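Local coordinates for protein starch synthase I (Hordeum vulgare, PDB 4HLN) that belongs to the glycosyltransferases, with two Rossmann-like domains facing each other across a cleft (GT-B fold), and carries bound glycan, at residues Thr567-Ser572 / Leu583-Ser588; Ile587-Phe590 / Ser596-Gly599. One frame throughout, in Å; residues are numbered along the deposited sequence.

Contact 1 (Thr567-Ser572 / Leu583-Ser588). With GLC (alpha-D-glucopyranose), chain B.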
loop_
_atom_site.group_PDB
_atom_site.type_symbol
_atom_site.label_atom_id
_atom_site.label_comp_id
_atom_site.label_asym_id
_atom_site.label_seq_id
_atom_site.Cartn_x
_atom_site.Cartn_y
_atom_site.Cartn_z
ATOM N N THR A 567 17.062 -11.337 -2.413
ATOM C CA THR A 567 17.389 -10.117 -1.684
ATOM C C THR A 567 17.184 -10.247 -0.186
ATOM O O THR A 567 17.586 -9.371 0.573
ATOM C CB THR A 567 16.542 -8.929 -2.170
ATOM O OG1 THR A 567 15.182 -9.347 -2.331
ATOM C CG2 THR A 567 17.068 -8.404 -3.489
ATOM N N GLY A 568 16.548 -11.332 0.231
ATOM C CA GLY A 568 16.311 -11.586 1.639
ATOM C C GLY A 568 15.488 -12.847 1.796
ATOM O O GLY A 568 15.513 -13.709 0.930
ATOM N N TRP A 569 14.750 -12.966 2.889
ATOM C CA TRP A 569 13.855 -14.104 3.041
ATOM C C TRP A 569 12.420 -13.692 3.300
ATOM O O TRP A 569 12.137 -12.971 4.250
ATOM C CB TRP A 569 14.325 -15.019 4.165
ATOM C CG TRP A 569 15.506 -15.824 3.793
ATOM C CD1 TRP A 569 15.507 -17.085 3.284
ATOM C CD2 TRP A 569 16.877 -15.429 3.897
ATOM N NE1 TRP A 569 16.797 -17.505 3.063
ATOM C CE2 TRP A 569 17.657 -16.503 3.429
ATOM C CE3 TRP A 569 17.519 -14.272 4.338
ATOM C CZ2 TRP A 569 19.047 -16.453 3.387
ATOM C CZ3 TRP A 569 18.898 -14.222 4.291
ATOM C CH2 TRP A 569 19.647 -15.305 3.822
ATOM N N ALA A 570 11.518 -14.158 2.451
ATOM C CA ALA A 570 10.092 -14.034 2.717
ATOM C C ALA A 570 9.577 -15.398 3.153
ATOM O O ALA A 570 9.862 -16.408 2.510
ATOM C CB ALA A 570 9.346 -13.548 1.478
ATOM N N PHE A 571 8.828 -15.428 4.248
ATOM C CA PHE A 571 8.328 -16.684 4.786
ATOM C C PHE A 571 6.814 -16.688 4.897
ATOM O O PHE A 571 6.194 -15.661 5.157
ATOM C CB PHE A 571 8.936 -16.953 6.164
ATOM C CG PHE A 571 8.489 -15.979 7.226
ATOM C CD1 PHE A 571 9.170 -14.781 7.422
ATOM C CD2 PHE A 571 7.391 -16.259 8.028
ATOM C CE1 PHE A 571 8.769 -13.887 8.402
ATOM C CE2 PHE A 571 6.983 -15.361 9.013
ATOM C CZ PHE A 571 7.671 -14.176 9.200
ATOM N N SER A 572 6.229 -17.864 4.708
ATOM C CA SER A 572 4.796 -18.054 4.872
ATOM C C SER A 572 4.576 -19.500 5.273
ATOM O O SER A 572 5.275 -20.391 4.793
ATOM C CB SER A 572 4.047 -17.740 3.572
ATOM O OG SER A 572 2.647 -17.730 3.779
ATOM N N LEU A 583 14.560 -16.993 10.171
ATOM C CA LEU A 583 15.605 -16.317 10.926
ATOM C C LEU A 583 16.848 -17.171 10.999
ATOM O O LEU A 583 17.951 -16.701 10.719
ATOM C CB LEU A 583 15.133 -16.008 12.336
ATOM C CG LEU A 583 14.231 -14.788 12.388
ATOM C CD1 LEU A 583 13.910 -14.431 13.817
ATOM C CD2 LEU A 583 14.938 -13.647 11.717
ATOM N N ARG A 584 16.670 -18.431 11.379
ATOM C CA ARG A 584 17.810 -19.318 11.505
ATOM C C ARG A 584 18.471 -19.528 10.163
ATOM O O ARG A 584 19.694 -19.551 10.062
ATOM C CB ARG A 584 17.404 -20.639 12.124
ATOM C CG ARG A 584 17.137 -20.521 13.603
ATOM C CD ARG A 584 16.796 -21.868 14.188
ATOM N NE ARG A 584 16.314 -21.746 15.560
ATOM C CZ ARG A 584 15.047 -21.926 15.923
ATOM N NH1 ARG A 584 14.133 -22.250 15.006
ATOM N NH2 ARG A 584 14.700 -21.791 17.201
ATOM N N THR A 585 17.663 -19.659 9.121
ATOM C CA THR A 585 18.215 -19.820 7.789
ATOM C C THR A 585 19.096 -18.626 7.419
ATOM O O THR A 585 20.190 -18.788 6.875
ATOM C CB THR A 585 17.104 -19.991 6.761
ATOM O OG1 THR A 585 16.309 -21.128 7.118
ATOM C CG2 THR A 585 17.683 -20.175 5.362
ATOM N N ALA A 586 18.623 -17.424 7.724
ATOM C CA ALA A 586 19.368 -16.225 7.369
ATOM C C ALA A 586 20.616 -16.107 8.239
ATOM O O ALA A 586 21.700 -15.797 7.749
ATOM C CB ALA A 586 18.491 -14.982 7.498
ATOM N N ILE A 587 20.455 -16.364 9.531
ATOM C CA ILE A 587 21.565 -16.303 10.470
ATOM C C ILE A 587 22.720 -17.212 10.067
ATOM O O ILE A 587 23.884 -16.813 10.135
ATOM C CB ILE A 587 21.114 -16.667 11.886
ATOM C CG1 ILE A 587 20.245 -15.545 12.455
ATOM C CG2 ILE A 587 22.315 -16.886 12.772
ATOM C CD1 ILE A 587 19.807 -15.776 13.882
ATOM N N SER A 588 22.396 -18.432 9.652
ATOM C CA SER A 588 23.406 -19.378 9.195
ATOM C C SER A 588 24.182 -18.795 8.030
ATOM O O SER A 588 25.408 -18.709 8.062
ATOM C CB SER A 588 22.750 -20.685 8.768
ATOM O OG SER A 588 22.111 -21.298 9.874
HETATM C C1 GLC B . 15.058 -21.785 -1.545
HETATM C C2 GLC B . 16.100 -22.636 -2.242
HETATM C C3 GLC B . 17.201 -23.089 -1.272
HETATM C C4 GLC B . 17.690 -22.059 -0.234
HETATM C C5 GLC B . 16.465 -21.302 0.286
HETATM C C6 GLC B . 16.802 -20.096 1.145
HETATM O O2 GLC B . 15.441 -23.756 -2.800
HETATM O O3 GLC B . 18.299 -23.521 -2.041
HETATM O O4 GLC B . 18.423 -22.815 0.744
HETATM O O5 GLC B . 15.726 -20.795 -0.806
HETATM O O6 GLC B . 16.015 -20.134 2.308
#
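The indole of Trp-569 lays its six-membered ring over the methyl of Ala-586. CB of Ala-586 stands 3.7 Å from the centroid of that ring and 28° off its normal, a CH-pi contact displaced toward the rim, where the nearest ring carbon is CZ3. At the other end of the indole, CG2 of Thr-585 lies obliquely to the ring, 3.6 Å from NE1. With CG anti to the carbonyl carbon (chi1 -75°), Trp-569 extends its ring from the strand to the helix, and one flat group thereby meets two consecutive helical residues.

The pyrrole edge serves the sugar. NE1 of Trp-569 donates a weak hydrogen bond to O6 of the alpha-D-glucopyranose of chain B at 2.8 Å, and its N-H...acceptor angle of 133° is well short of straight; O6 lies in the plane of the indole. CG2 of Thr-585 approaches the same O6 to 3.5 Å, so a methyl and an N-H border one hydroxymethyl group. This methyl is turned to the contact with CG2 anti to the backbone N, while OG1 of Thr-585 is hydrogen-bonded to the carbonyl of Trp-581, one turn back in the helix. Trp-569 thus offers a polar edge to the glycan and an apolar face to Ala-586.

Strand 569-571 is an outermost strand of the parallel six-stranded sheet of its Rossmann-like domain, beside strand 540-544. Helix 576-592 follows it in the chain and packs against it through this indole and through Phe-571, which meets Met-579 and Ala-582; the indole also touches Trp-597 and Leu-600 of helix 594-606.

Contact 2 (Ile587-Phe590 / Ser596-Gly599). With GLC (alpha-D-glucopyranose), chain C.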
loop_
_atom_site.group_PDB
_atom_site.type_symbol
_atom_site.label_atom_id
_atom_site.label_comp_id
_atom_site.label_asym_id
_atom_site.label_seq_id
_atom_site.Cartn_x
_atom_site.Cartn_y
_atom_site.Cartn_z
ATOM N N ILE A 587 20.455 -16.364 9.531
ATOM C CA ILE A 587 21.565 -16.303 10.470
ATOM C C ILE A 587 22.720 -17.212 10.067
ATOM O O ILE A 587 23.884 -16.813 10.135
ATOM C CB ILE A 587 21.114 -16.667 11.886
ATOM C CG1 ILE A 587 20.245 -15.545 12.455
ATOM C CG2 ILE A 587 22.315 -16.886 12.772
ATOM C CD1 ILE A 587 19.807 -15.776 13.882
ATOM N N SER A 588 22.396 -18.432 9.652
ATOM C CA SER A 588 23.406 -19.378 9.195
ATOM C C SER A 588 24.182 -18.795 8.030
ATOM O O SER A 588 25.408 -18.709 8.062
ATOM C CB SER A 588 22.750 -20.685 8.768
ATOM O OG SER A 588 22.111 -21.298 9.874
ATOM N N THR A 589 23.452 -18.394 6.999
ATOM C CA THR A 589 24.042 -17.739 5.845
ATOM C C THR A 589 24.964 -16.585 6.245
ATOM O O THR A 589 26.020 -16.379 5.644
ATOM C CB THR A 589 22.938 -17.191 4.960
ATOM O OG1 THR A 589 21.941 -18.208 4.772
ATOM C CG2 THR A 589 23.498 -16.733 3.613
ATOM N N PHE A 590 24.559 -15.836 7.263
ATOM C CA PHE A 590 25.321 -14.683 7.710
ATOM C C PHE A 590 26.668 -15.109 8.275
ATOM O O PHE A 590 27.690 -14.478 7.998
ATOM C CB PHE A 590 24.537 -13.885 8.756
ATOM C CG PHE A 590 25.356 -12.829 9.453
ATOM C CD1 PHE A 590 25.735 -11.664 8.787
ATOM C CD2 PHE A 590 25.752 -12.996 10.770
ATOM C CE1 PHE A 590 26.496 -10.691 9.427
ATOM C CE2 PHE A 590 26.508 -12.028 11.410
ATOM C CZ PHE A 590 26.884 -10.877 10.737
ATOM N N SER A 596 28.268 -15.040 0.174
ATOM C CA SER A 596 26.864 -15.066 -0.246
ATOM C C SER A 596 26.072 -13.915 0.374
ATOM O O SER A 596 25.275 -13.261 -0.300
ATOM C CB SER A 596 26.206 -16.396 0.127
ATOM O OG SER A 596 26.668 -17.448 -0.702
ATOM N N TRP A 597 26.286 -13.687 1.665
ATOM C CA TRP A 597 25.658 -12.575 2.360
ATOM C C TRP A 597 25.921 -11.253 1.633
ATOM O O TRP A 597 24.982 -10.534 1.263
ATOM C CB TRP A 597 26.155 -12.494 3.800
ATOM C CG TRP A 597 25.298 -11.620 4.648
ATOM C CD1 TRP A 597 25.554 -10.334 5.035
ATOM C CD2 TRP A 597 24.029 -11.961 5.205
ATOM N NE1 TRP A 597 24.518 -9.856 5.805
ATOM C CE2 TRP A 597 23.569 -10.835 5.922
ATOM C CE3 TRP A 597 23.229 -13.105 5.159
ATOM C CZ2 TRP A 597 22.351 -10.826 6.586
ATOM C CZ3 TRP A 597 22.017 -13.094 5.824
ATOM C CH2 TRP A 597 21.591 -11.964 6.529
ATOM N N GLU A 598 27.198 -10.940 1.426
ATOM C CA GLU A 598 27.582 -9.754 0.666
ATOM C C GLU A 598 26.763 -9.598 -0.614
ATOM O O GLU A 598 26.414 -8.488 -1.009
ATOM C CB GLU A 598 29.074 -9.783 0.324
ATOM C CG GLU A 598 29.995 -9.287 1.439
ATOM C CD GLU A 598 30.935 -8.167 0.984
ATOM O OE1 GLU A 598 30.928 -7.821 -0.222
ATOM O OE2 GLU A 598 31.679 -7.629 1.840
ATOM N N GLY A 599 26.461 -10.709 -1.271
ATOM C CA GLY A 599 25.685 -10.653 -2.493
ATOM C C GLY A 599 24.256 -10.233 -2.223
ATOM O O GLY A 599 23.693 -9.414 -2.956
HETATM C C1 GLC C . 24.666 -22.221 1.019
HETATM C C2 GLC C . 25.451 -21.111 0.321
HETATM C C3 GLC C . 25.757 -21.421 -1.146
HETATM C C4 GLC C . 26.405 -22.793 -1.338
HETATM C C5 GLC C . 26.019 -23.814 -0.253
HETATM C C6 GLC C . 27.261 -24.649 0.056
HETATM O O2 GLC C . 24.775 -19.885 0.464
HETATM O O3 GLC C . 26.665 -20.455 -1.623
HETATM O O4 GLC C . 26.108 -23.353 -2.624
HETATM O O5 GLC C . 25.542 -23.330 1.000
HETATM O O6 GLC C . 27.450 -24.745 1.453
#
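Phe-590 points the edge of its ring at the face of Trp-597, a T-shaped pair in which CD1 of Phe-590 comes 3.7 Å from CE2 of Trp-597. The phenyl and the five-membered ring of the indole have centroids 5.1 Å apart and planes at 74°. CB of Phe-590 covers the other half of the indole, 3.9 Å from the centroid of its six-membered ring and only 10° off the normal, adding a CH-pi contact to the aromatic one. Thr-589 comes at the indole's edge instead: its CG2 lies in the ring plane, 4.0 Å from CE3 of Trp-597.

Behind this shell, Trp-597 has CG anti to the backbone N (chi1 -165°), which swings the indole from helix 594-606 across to helix 576-592. The phenyl also takes part in a cation-pi interaction with Lys-594. OG1 of Thr-589 is hydrogen-bonded to the carbonyl of Thr-585, one turn back, and only weakly to O3 of a glucose.

The polar rim belongs to Ser-596, whose OG accepts a hydrogen bond from O2 of the alpha-D-glucopyranose of chain C at 3.3 Å and is also hydrogen-bonded to OE1 of Glu-564, itself a partner of bound glucose. Aromatic and methyl contacts therefore join the two helices, while hydroxyls of the same short segments face the glycan, which gives the sugar a polar border backed by an apolar helix interface.

Contacts 1 and 2 share helix 576-592, with centres about 10 Å apart. Both are buried where protein meets protein and reach the bound glycan at one margin. Contact 1 ties the helix to a border strand of the parallel sheet, whereas contact 2 ties it to the next helix and lies farther from the centre of the chain. In the first, a tryptophan covers a small methyl; in the second, another tryptophan receives an aromatic edge. CZ3 of Trp-569 and CZ3 of Trp-597 lie 3.7 Å apart, so the two contacts touch through their indoles. The sugars are met differently too: weakly by an indole N-H in contact 1, by hydroxyls in contact 2.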